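PDB 3CJE: OsmC-like protein, which probably detoxifies organic hydroperoxides through reactive cysteines, as its OsmC/Ohr-family relatives do. Local coordinates for residues A13-C19 with C96-W102; M75-R79 with D91-E95; M27-V33 with F43-E49. One frame throughout, in Å; residues are numbered along the deposited sequence. Where two conformers were deposited one is given.

Contact 1: residues A13-C19 with C96-W102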
loop_
_atom_site.group_PDB
_atom_site.type_symbol
_atom_site.label_atom_id
_atom_site.label_comp_id
_atom_site.label_asym_id
_atom_site.label_seq_id
_atom_site.Cartn_x
_atom_site.Cartn_y
_atom_site.Cartn_z
ATOM N N ALA A 13 -17.364 -13.066 -2.361
ATOM C CA ALA A 13 -17.229 -12.415 -1.063
ATOM C C ALA A 13 -16.191 -11.340 -1.231
ATOM O O ALA A 13 -15.064 -11.639 -1.636
ATOM C CB ALA A 13 -16.803 -13.376 -0.034
ATOM N N GLU A 14 -16.578 -10.112 -0.911
ATOM C CA GLU A 14 -15.761 -8.936 -1.169
ATOM C C GLU A 14 -15.286 -8.231 0.088
ATOM O O GLU A 14 -15.994 -8.157 1.109
ATOM C CB GLU A 14 -16.550 -7.923 -1.996
ATOM C CG GLU A 14 -16.837 -8.373 -3.404
ATOM C CD GLU A 14 -17.545 -7.310 -4.249
ATOM O OE1 GLU A 14 -18.090 -6.318 -3.681
ATOM O OE2 GLU A 14 -17.510 -7.505 -5.472
ATOM N N VAL A 15 -14.116 -7.616 -0.045
ATOM C CA VAL A 15 -13.618 -6.629 0.882
ATOM C C VAL A 15 -13.513 -5.342 0.062
ATOM O O VAL A 15 -12.950 -5.359 -1.033
ATOM C CB VAL A 15 -12.247 -7.023 1.533
ATOM C CG1 VAL A 15 -11.678 -5.806 2.334
ATOM C CG2 VAL A 15 -12.391 -8.287 2.410
ATOM N N VAL A 16 -14.103 -4.247 0.550
ATOM C CA VAL A 16 -14.208 -2.987 -0.214
ATOM C C VAL A 16 -13.750 -1.877 0.701
ATOM O O VAL A 16 -14.265 -1.722 1.789
ATOM C CB VAL A 16 -15.647 -2.675 -0.713
ATOM C CG1 VAL A 16 -15.685 -1.358 -1.449
ATOM C CG2 VAL A 16 -16.175 -3.837 -1.590
ATOM N N PHE A 17 -12.760 -1.115 0.238
ATOM C CA PHE A 17 -12.338 0.110 0.897
ATOM C C PHE A 17 -12.486 1.281 -0.056
ATOM O O PHE A 17 -12.305 1.156 -1.272
ATOM C CB PHE A 17 -10.871 0.037 1.337
ATOM C CG PHE A 17 -10.650 -0.662 2.649
ATOM C CD1 PHE A 17 -10.756 -2.028 2.751
ATOM C CD2 PHE A 17 -10.355 0.055 3.808
ATOM C CE1 PHE A 17 -10.538 -2.675 3.991
ATOM C CE2 PHE A 17 -10.124 -0.623 5.042
ATOM C CZ PHE A 17 -10.221 -1.953 5.112
ATOM N N THR A 18 -12.800 2.422 0.535
ATOM C CA THR A 18 -12.757 3.682 -0.171
ATOM C C THR A 18 -11.871 4.694 0.550
ATOM O O THR A 18 -11.613 4.577 1.746
ATOM C CB THR A 18 -14.146 4.279 -0.323
ATOM O OG1 THR A 18 -14.740 4.575 0.963
ATOM C CG2 THR A 18 -15.065 3.314 -1.113
ATOM N N CYS A 19 -11.459 5.713 -0.187
ATOM C CA CYS A 19 -10.684 6.807 0.394
ATOM C C CYS A 19 -11.058 8.061 -0.333
ATOM O O CYS A 19 -11.027 8.086 -1.563
ATOM C CB CYS A 19 -9.218 6.541 0.236
ATOM S SG CYS A 19 -8.159 7.800 1.017
ATOM N N CYS A 96 -10.930 7.152 -4.213
ATOM C CA CYS A 96 -10.379 5.860 -4.622
ATOM C C CYS A 96 -11.232 4.743 -4.011
ATOM O O CYS A 96 -11.602 4.816 -2.820
ATOM C CB CYS A 96 -8.946 5.739 -4.145
ATOM S SG CYS A 96 -8.187 4.141 -4.453
ATOM N N ARG A 97 -11.551 3.732 -4.823
ATOM C CA ARG A 97 -12.294 2.568 -4.375
ATOM C C ARG A 97 -11.549 1.338 -4.821
ATOM O O ARG A 97 -11.176 1.209 -6.007
ATOM C CB ARG A 97 -13.716 2.547 -4.947
ATOM C CG ARG A 97 -14.518 1.358 -4.489
ATOM C CD ARG A 97 -15.957 1.532 -4.964
ATOM N NE ARG A 97 -16.816 0.441 -4.579
ATOM C CZ ARG A 97 -17.096 -0.604 -5.344
ATOM N NH1 ARG A 97 -16.571 -0.743 -6.569
ATOM N NH2 ARG A 97 -17.913 -1.534 -4.866
ATOM N N VAL A 98 -11.260 0.454 -3.880
ATOM C CA VAL A 98 -10.570 -0.787 -4.174
ATOM C C VAL A 98 -11.422 -1.962 -3.658
ATOM O O VAL A 98 -11.917 -1.930 -2.535
ATOM C CB VAL A 98 -9.147 -0.840 -3.576
ATOM C CG1 VAL A 98 -8.413 -2.131 -4.017
ATOM C CG2 VAL A 98 -8.328 0.413 -4.006
ATOM N N VAL A 99 -11.569 -2.983 -4.486
ATOM C CA VAL A 99 -12.343 -4.174 -4.199
ATOM C C VAL A 99 -11.424 -5.384 -4.340
ATOM O O VAL A 99 -10.741 -5.544 -5.350
ATOM C CB VAL A 99 -13.561 -4.357 -5.123
ATOM C CG1 VAL A 99 -14.370 -5.596 -4.700
ATOM C CG2 VAL A 99 -14.398 -3.074 -5.116
ATOM N N TRP A 100 -11.443 -6.236 -3.314
ATOM C CA TRP A 100 -10.810 -7.532 -3.333
ATOM C C TRP A 100 -11.853 -8.606 -3.090
ATOM O O TRP A 100 -12.933 -8.328 -2.607
ATOM C CB TRP A 100 -9.779 -7.671 -2.204
ATOM C CG TRP A 100 -8.589 -6.750 -2.224
ATOM C CD1 TRP A 100 -7.363 -7.005 -2.795
ATOM C CD2 TRP A 100 -8.495 -5.461 -1.641
ATOM N NE1 TRP A 100 -6.518 -5.946 -2.588
ATOM C CE2 TRP A 100 -7.178 -4.968 -1.906
ATOM C CE3 TRP A 100 -9.394 -4.630 -0.935
ATOM C CZ2 TRP A 100 -6.726 -3.740 -1.415
ATOM C CZ3 TRP A 100 -8.963 -3.392 -0.509
ATOM C CH2 TRP A 100 -7.628 -2.949 -0.737
ATOM N N ASP A 101 -11.484 -9.844 -3.347
ATOM C CA ASP A 101 -12.353 -10.935 -2.953
ATOM C C ASP A 101 -11.573 -12.070 -2.349
ATOM O O ASP A 101 -10.354 -12.190 -2.529
ATOM C CB ASP A 101 -13.196 -11.404 -4.114
ATOM C CG ASP A 101 -12.370 -11.707 -5.355
ATOM O OD1 ASP A 101 -11.254 -12.214 -5.201
ATOM O OD2 ASP A 101 -12.850 -11.454 -6.478
ATOM N N TRP A 102 -12.300 -12.880 -1.592
ATOM C CA TRP A 102 -11.723 -14.054 -0.967
ATOM C C TRP A 102 -12.528 -15.303 -1.279
ATOM O O TRP A 102 -13.729 -15.231 -1.617
ATOM C CB TRP A 102 -11.535 -13.859 0.552
ATOM C CG TRP A 102 -12.753 -14.227 1.443
ATOM C CD1 TRP A 102 -13.097 -15.475 1.923
ATOM C CD2 TRP A 102 -13.721 -13.317 1.960
ATOM N NE1 TRP A 102 -14.233 -15.379 2.686
ATOM C CE2 TRP A 102 -14.634 -14.064 2.714
ATOM C CE3 TRP A 102 -13.915 -11.937 1.822
ATOM C CZ2 TRP A 102 -15.741 -13.468 3.338
ATOM C CZ3 TRP A 102 -14.994 -11.337 2.453
ATOM C CH2 TRP A 102 -15.893 -12.108 3.205
HETATM O O HOH W 1 -18.979 -4.206 -4.972
#

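Contact 2: residues M75-R79 with D91-E95. With GOL (glycerol), chain D.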
loop_
_atom_site.group_PDB
_atom_site.type_symbol
_atom_site.label_atom_id
_atom_site.label_comp_id
_atom_site.label_asym_id
_atom_site.label_seq_id
_atom_site.Cartn_x
_atom_site.Cartn_y
_atom_site.Cartn_z
HETATM N N MSE A 75 -2.192 11.831 -5.309
HETATM C CA MSE A 75 -2.375 13.253 -4.996
HETATM C C MSE A 75 -1.061 14.010 -4.959
HETATM O O MSE A 75 -0.964 15.129 -5.480
HETATM C CB MSE A 75 -3.131 13.387 -3.662
HETATM C CG MSE A 75 -4.526 12.939 -3.749
HETATM SE SE MSE A 75 -5.398 13.062 -2.020
HETATM C CE MSE A 75 -5.624 14.991 -2.019
ATOM N N THR A 76 -0.043 13.407 -4.347
ATOM C CA THR A 76 1.260 14.028 -4.269
ATOM C C THR A 76 1.826 14.314 -5.660
ATOM O O THR A 76 2.339 15.406 -5.915
ATOM C CB THR A 76 2.216 13.188 -3.392
ATOM O OG1 THR A 76 1.694 13.178 -2.049
ATOM C CG2 THR A 76 3.621 13.797 -3.382
ATOM N N GLN A 77 1.715 13.356 -6.587
ATOM C CA GLN A 77 2.254 13.571 -7.936
ATOM C C GLN A 77 1.477 14.665 -8.675
ATOM O O GLN A 77 2.061 15.483 -9.383
ATOM C CB GLN A 77 2.219 12.280 -8.760
ATOM C CG GLN A 77 2.763 11.030 -8.098
ATOM C CD GLN A 77 4.132 11.208 -7.643
ATOM O OE1 GLN A 77 4.952 11.801 -8.364
ATOM N NE2 GLN A 77 4.424 10.725 -6.436
ATOM N N ILE A 78 0.140 14.663 -8.549
ATOM C CA ILE A 78 -0.665 15.732 -9.132
ATOM C C ILE A 78 -0.198 17.102 -8.656
ATOM O O ILE A 78 0.029 18.038 -9.447
ATOM C CB ILE A 78 -2.151 15.528 -8.846
ATOM C CG1 ILE A 78 -2.670 14.294 -9.585
ATOM C CG2 ILE A 78 -2.976 16.766 -9.247
ATOM C CD1 ILE A 78 -4.070 13.850 -9.146
ATOM N N ARG A 79 -0.021 17.231 -7.340
ATOM C CA ARG A 79 0.392 18.487 -6.744
ATOM C C ARG A 79 1.814 18.882 -7.119
ATOM O O ARG A 79 2.059 20.058 -7.375
ATOM C CB ARG A 79 0.192 18.450 -5.229
ATOM C CG ARG A 79 -1.259 18.259 -4.813
ATOM C CD ARG A 79 -1.418 18.137 -3.305
ATOM N NE ARG A 79 -1.399 19.459 -2.689
ATOM C CZ ARG A 79 -1.578 19.686 -1.391
ATOM N NH1 ARG A 79 -1.762 18.718 -0.567
ATOM N NH2 ARG A 79 -1.603 20.910 -0.963
ATOM N N ASP A 91 -8.214 23.028 -4.492
ATOM C CA ASP A 91 -9.046 22.164 -3.656
ATOM C C ASP A 91 -9.126 20.736 -4.232
ATOM O O ASP A 91 -10.213 20.140 -4.392
ATOM C CB ASP A 91 -10.444 22.769 -3.544
ATOM C CG ASP A 91 -10.450 24.071 -2.739
ATOM O OD1 ASP A 91 -9.546 24.265 -1.901
ATOM O OD2 ASP A 91 -11.359 24.889 -2.965
ATOM N N LEU A 92 -7.965 20.215 -4.571
ATOM C CA LEU A 92 -7.870 18.879 -5.121
ATOM C C LEU A 92 -8.607 17.860 -4.246
ATOM O O LEU A 92 -8.430 17.840 -3.010
ATOM C CB LEU A 92 -6.403 18.484 -5.232
ATOM C CG LEU A 92 -6.112 17.072 -5.717
ATOM C CD1 LEU A 92 -6.592 16.774 -7.191
ATOM C CD2 LEU A 92 -4.576 16.794 -5.520
ATOM N N ASP A 93 -9.412 17.027 -4.893
ATOM C CA ASP A 93 -10.079 15.907 -4.236
ATOM C C ASP A 93 -9.904 14.676 -5.112
ATOM O O ASP A 93 -10.115 14.732 -6.331
ATOM C CB ASP A 93 -11.556 16.164 -4.051
ATOM C CG ASP A 93 -12.212 15.135 -3.160
ATOM O OD1 ASP A 93 -12.327 13.954 -3.564
ATOM O OD2 ASP A 93 -12.595 15.528 -2.032
ATOM N N VAL A 94 -9.486 13.578 -4.481
ATOM C CA VAL A 94 -9.307 12.301 -5.145
ATOM C C VAL A 94 -10.062 11.241 -4.395
ATOM O O VAL A 94 -9.884 11.117 -3.177
ATOM C CB VAL A 94 -7.822 11.910 -5.280
ATOM C CG1 VAL A 94 -7.651 10.460 -5.852
ATOM C CG2 VAL A 94 -7.094 12.968 -6.140
ATOM N N GLU A 95 -10.892 10.491 -5.114
ATOM C CA GLU A 95 -11.726 9.432 -4.521
ATOM C C GLU A 95 -11.223 8.109 -5.080
ATOM O O GLU A 95 -11.094 7.952 -6.288
ATOM C CB GLU A 95 -13.197 9.629 -4.903
ATOM C CG GLU A 95 -13.801 10.998 -4.490
ATOM C CD GLU A 95 -15.269 11.306 -4.994
ATOM O OE1 GLU A 95 -15.521 11.523 -6.219
ATOM O OE2 GLU A 95 -16.169 11.385 -4.119
HETATM C C1 GOL D . -4.081 21.285 -4.416
HETATM O O1 GOL D . -5.370 21.654 -4.014
HETATM C C2 GOL D . -3.431 22.412 -5.225
HETATM O O2 GOL D . -3.234 23.522 -4.370
HETATM C C3 GOL D . -2.090 21.932 -5.752
HETATM O O3 GOL D . -1.208 21.667 -4.663
#

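Contact 3: residues M27-V33 with F43-E49. With PO4 (phosphate ion), chain B.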
loop_
_atom_site.group_PDB
_atom_site.type_symbol
_atom_site.label_atom_id
_atom_site.label_comp_id
_atom_site.label_asym_id
_atom_site.label_seq_id
_atom_site.Cartn_x
_atom_site.Cartn_y
_atom_site.Cartn_z
HETATM N N MSE A 27 1.629 20.392 1.024
HETATM C CA MSE A 27 1.728 19.024 0.485
HETATM C C MSE A 27 0.948 17.987 1.304
HETATM O O MSE A 27 1.066 16.786 1.047
HETATM C CB MSE A 27 3.203 18.577 0.326
HETATM C CG MSE A 27 3.987 19.241 -0.840
HETATM SE SE MSE A 27 3.213 19.043 -2.600
HETATM C CE MSE A 27 4.086 17.397 -3.152
ATOM N N ARG A 28 0.162 18.436 2.280
ATOM C CA ARG A 28 -0.542 17.525 3.161
ATOM C C ARG A 28 -1.828 17.063 2.513
ATOM O O ARG A 28 -2.621 17.860 2.005
ATOM C CB ARG A 28 -0.850 18.207 4.494
ATOM C CG ARG A 28 -1.633 17.319 5.451
ATOM C CD ARG A 28 -1.720 17.958 6.820
ATOM N NE ARG A 28 -2.693 17.265 7.664
ATOM C CZ ARG A 28 -2.398 16.348 8.584
ATOM N NH1 ARG A 28 -1.162 16.002 8.818
ATOM N NH2 ARG A 28 -3.374 15.788 9.292
ATOM N N ASN A 29 -2.084 15.758 2.611
ATOM C CA ASN A 29 -3.299 15.179 2.092
ATOM C C ASN A 29 -4.072 14.555 3.233
ATOM O O ASN A 29 -3.522 13.720 3.951
ATOM C CB ASN A 29 -2.960 14.129 1.046
ATOM C CG ASN A 29 -2.264 14.717 -0.140
ATOM O OD1 ASN A 29 -2.671 15.763 -0.644
ATOM N ND2 ASN A 29 -1.178 14.075 -0.550
ATOM N N GLU A 30 -5.333 14.941 3.397
ATOM C CA GLU A 30 -6.152 14.389 4.462
ATOM C C GLU A 30 -7.069 13.321 3.879
ATOM O O GLU A 30 -7.906 13.626 3.028
ATOM C CB GLU A 30 -6.922 15.515 5.140
ATOM C CG GLU A 30 -5.983 16.402 5.951
ATOM C CD GLU A 30 -6.667 17.568 6.677
ATOM O OE1 GLU A 30 -7.843 17.867 6.390
ATOM O OE2 GLU A 30 -5.996 18.199 7.539
ATOM N N LEU A 31 -6.862 12.081 4.340
ATOM C CA LEU A 31 -7.363 10.887 3.728
ATOM C C LEU A 31 -8.438 10.266 4.613
ATOM O O LEU A 31 -8.118 9.697 5.633
ATOM C CB LEU A 31 -6.204 9.910 3.522
ATOM C CG LEU A 31 -5.048 10.503 2.705
ATOM C CD1 LEU A 31 -3.748 9.770 2.846
ATOM C CD2 LEU A 31 -5.512 10.686 1.232
ATOM N N ASP A 32 -9.690 10.378 4.183
ATOM C CA ASP A 32 -10.836 9.812 4.869
ATOM C C ASP A 32 -11.075 8.413 4.306
ATOM O O ASP A 32 -11.671 8.246 3.247
ATOM C CB ASP A 32 -12.061 10.693 4.628
ATOM C CG ASP A 32 -13.346 10.143 5.239
ATOM O OD1 ASP A 32 -13.340 9.156 6.067
ATOM O OD2 ASP A 32 -14.402 10.727 4.833
ATOM N N VAL A 33 -10.574 7.404 5.014
ATOM C CA VAL A 33 -10.673 6.009 4.580
ATOM C C VAL A 33 -11.854 5.335 5.219
ATOM O O VAL A 33 -12.185 5.588 6.400
ATOM C CB VAL A 33 -9.374 5.214 4.939
ATOM C CG1 VAL A 33 -9.476 3.743 4.535
ATOM C CG2 VAL A 33 -8.147 5.872 4.312
ATOM N N PHE A 43 -11.602 5.688 9.166
ATOM C CA PHE A 43 -10.296 6.031 9.708
ATOM C C PHE A 43 -9.830 7.351 9.089
ATOM O O PHE A 43 -9.896 7.510 7.882
ATOM C CB PHE A 43 -9.306 4.936 9.343
ATOM C CG PHE A 43 -9.834 3.547 9.586
ATOM C CD1 PHE A 43 -9.722 2.987 10.845
ATOM C CD2 PHE A 43 -10.460 2.820 8.573
ATOM C CE1 PHE A 43 -10.227 1.725 11.097
ATOM C CE2 PHE A 43 -10.953 1.578 8.819
ATOM C CZ PHE A 43 -10.825 1.031 10.093
ATOM N N ALA A 44 -9.359 8.286 9.904
ATOM C CA ALA A 44 -8.849 9.562 9.408
ATOM C C ALA A 44 -7.339 9.429 9.352
ATOM O O ALA A 44 -6.680 9.297 10.382
ATOM C CB ALA A 44 -9.293 10.740 10.296
ATOM N N LEU A 45 -6.792 9.460 8.148
ATOM C CA LEU A 45 -5.356 9.347 7.964
ATOM C C LEU A 45 -4.844 10.540 7.160
ATOM O O LEU A 45 -5.627 11.399 6.724
ATOM C CB LEU A 45 -5.015 8.019 7.289
ATOM C CG LEU A 45 -5.569 6.764 7.965
ATOM C CD1 LEU A 45 -5.225 5.492 7.088
ATOM C CD2 LEU A 45 -5.065 6.649 9.380
ATOM N N ALA A 46 -3.531 10.598 6.987
ATOM C CA ALA A 46 -2.937 11.728 6.296
ATOM C C ALA A 46 -1.560 11.347 5.804
ATOM O O ALA A 46 -0.922 10.446 6.343
ATOM C CB ALA A 46 -2.888 12.945 7.202
ATOM N N THR A 47 -1.132 12.030 4.770
ATOM C CA THR A 47 0.273 11.965 4.313
ATOM C C THR A 47 0.791 13.387 4.154
ATOM O O THR A 47 0.015 14.345 4.029
ATOM C CB THR A 47 0.446 11.206 2.975
ATOM O OG1 THR A 47 -0.264 11.892 1.909
ATOM C CG2 THR A 47 -0.061 9.761 3.055
ATOM N N ASP A 48 2.110 13.528 4.142
ATOM C CA ASP A 48 2.728 14.837 3.944
ATOM C C ASP A 48 4.143 14.623 3.433
ATOM O O ASP A 48 4.664 13.512 3.516
ATOM C CB ASP A 48 2.726 15.612 5.246
ATOM C CG ASP A 48 2.702 17.141 5.049
ATOM O OD1 ASP A 48 2.964 17.643 3.925
ATOM O OD2 ASP A 48 2.381 17.777 6.063
ATOM N N GLU A 49 4.703 15.700 2.902
ATOM C CA GLU A 49 6.092 15.803 2.456
ATOM C C GLU A 49 6.665 17.157 2.910
ATOM O O GLU A 49 5.972 18.190 2.850
ATOM C CB GLU A 49 6.141 15.744 0.934
ATOM C CG GLU A 49 7.155 14.737 0.400
ATOM C CD GLU A 49 6.602 13.956 -0.759
ATOM O OE1 GLU A 49 6.547 14.552 -1.854
ATOM O OE2 GLU A 49 6.201 12.770 -0.566
HETATM P P PO4 B . 2.286 21.095 4.948
HETATM O O1 PO4 B . 1.398 22.306 4.747
HETATM O O2 PO4 B . 3.718 21.551 5.159
HETATM O O3 PO4 B . 2.348 20.276 3.676
HETATM O O4 PO4 B . 1.765 20.343 6.175
HETATM O O HOH W 2 1.580 13.913 0.959
HETATM O O HOH W 3 1.371 16.778 8.285
#

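Contact 1: residues A13-C19 with C96-W102
The indole of W102 lies flat against A13, whose CB stands 3.4 Å from the centroid of the six-membered ring and almost on its normal, a CH-pi contact that a small methyl makes easily. The ring comes back over the neighbouring strand because CG sits between the backbone N and the carbonyl carbon (chi1 88°). V15 meets the same indole with CG2, which touches W102 CE3 at 4.0 Å, the two side chains crossing at about a right angle, while CG1 leans toward the ring of W100. F17 continues this apolar face, its CD1 4.0 Å from CZ3 of W100. Helix 62-81 packs here through L63, and F143 of the second subunit meets W100 edge-to-face while T147 of that subunit accepts from its NE1, which suits a tryptophan buried at an interface.

The other face, with E14, V16, T18, R97, V99 and D101, mixes apolar and charged residues. V16 and V99 lie side by side, and V99 also slides CG1 under the carboxylate stem of E14, 3.6 Å from CD. CG2 of V99 covers one face of the R97 guanidinium. A water bridges E14 OE1 and R97 NH2, and K37 and K114 hold the two carboxylate oxygens. Between the two faces, straight backbone bonds such as W100 N to V15 O (2.9 Å) join antiparallel strands 13-24 and 93-105 in the middle of the OsmC-fold sheet.

Contact 2: residues M75-R79 with D91-E95
L92, just before strand 93-105, and V94, on it, point into the side of helix 62-81, where M75, I78 and R79 receive them. The closest meeting is between M75 CG and V94 CG2, at 3.5 Å, two side chains that run antiparallel alongside each other. Beyond CG the selenomethionine bends at its last torsion (chi3 75°), which carries CE toward CD2 of L92, 4.1 Å away; a long, flexible side chain can thus touch both residues at once. L92 has its CG anti to the backbone N (chi1 176°) and thrusts its branched end at the helix. CD2 does most of the touching, with I78 CG2 at 4.1 Å and the aliphatic CG of R79 at 3.7 Å. I78 reaches V94 more loosely through CD1.

The contact belongs to the OsmC-fold core, in which the long helix 62-81 lies against the curved antiparallel sheet, and branched L92, V94 and I78 fill the space around the flexible M75 in this buried seam. Further out, V94 and I78 rest on I118 and I120 of strand 108-121, and M75 on L31 of strand 28-37.

R79 leaves its apolar stem with L92 and sends its charged end elsewhere. NH1 donates to the carbonyl O of R28 and to OD1 of N29, and NH2 to the carbonyl O of V24, so several carbonyl-type acceptors fix the guanidinium. O3 of a glycerol, probably from the crystallisation liquor, sits at the edge of this group, in its plane, and takes a nearly straight bond of 3.0 Å from NE. The same glycerol accepts through O1 from L92 N, also at 3.0 Å, and so bridges helix and strand at the end of the seam.

Contact 3: residues M27-V33 with F43-E49
R28 spreads its guanidinium over the methyl of A46, with CB 3.6 Å from NH2 and under one face of the flat group; the short methyl of A46 lets that group lie close to the strand. The extended chain, CG anti to the backbone N (chi1 178°), brings it there. These residues belong to a beta hairpin, strands 28-37 and 41-47, at one margin of the sheet within this chain, where paired backbone bonds, L31 N to L45 O (2.8 Å) and its reciprocal L45 N to L31 O, set the register.

The face of N29, L31 and V33 turns inward. L31 crosses T47 at about a right angle, CD1 meeting CG2 at 3.7 Å, and V33 CG2 touches L45 CD1 at 4.0 Å. C19 and F17 of the neighbouring strand pack on V33, while M75 and T76 of helix 62-81 pack on buried N29. On the other face, R28 NE reaches E30 OE2 in a weak salt bridge, and D32 pairs with R42.

Beyond the last bridge D48 faces R28 across the strands, their side chains nearly perpendicular. Its carboxylate lies beside a phosphate, probably from the crystallisation liquor, which M27 N grips through O3. One water joins the two side chains, accepting from R28 NH1 at 2.7 Å and donating to D48 OD2 at 2.6 Å.

Overall arrangement
Contacts 1 and 3 lie in one five-stranded antiparallel sheet, ordered 41-47, 28-37, 13-24, 93-105, 108-121, their centres about 19 Å apart; contact 2 sets helix 62-81 against that sheet, its centre about 11 Å from contact 3 and 21 Å from contact 1. Along the chain, the hairpin of contact 3 closes before contact 2 opens, and both fall between residues 13-19 and 96-102. Strand 93-105 serves contacts 1 and 2, whereas strands 13-24 and 28-37, neighbours in the sheet, link contacts 1 and 3 through C19 and V33. All three contacts touch the second subunit, consistent with the intertwined dimer of the OsmC family.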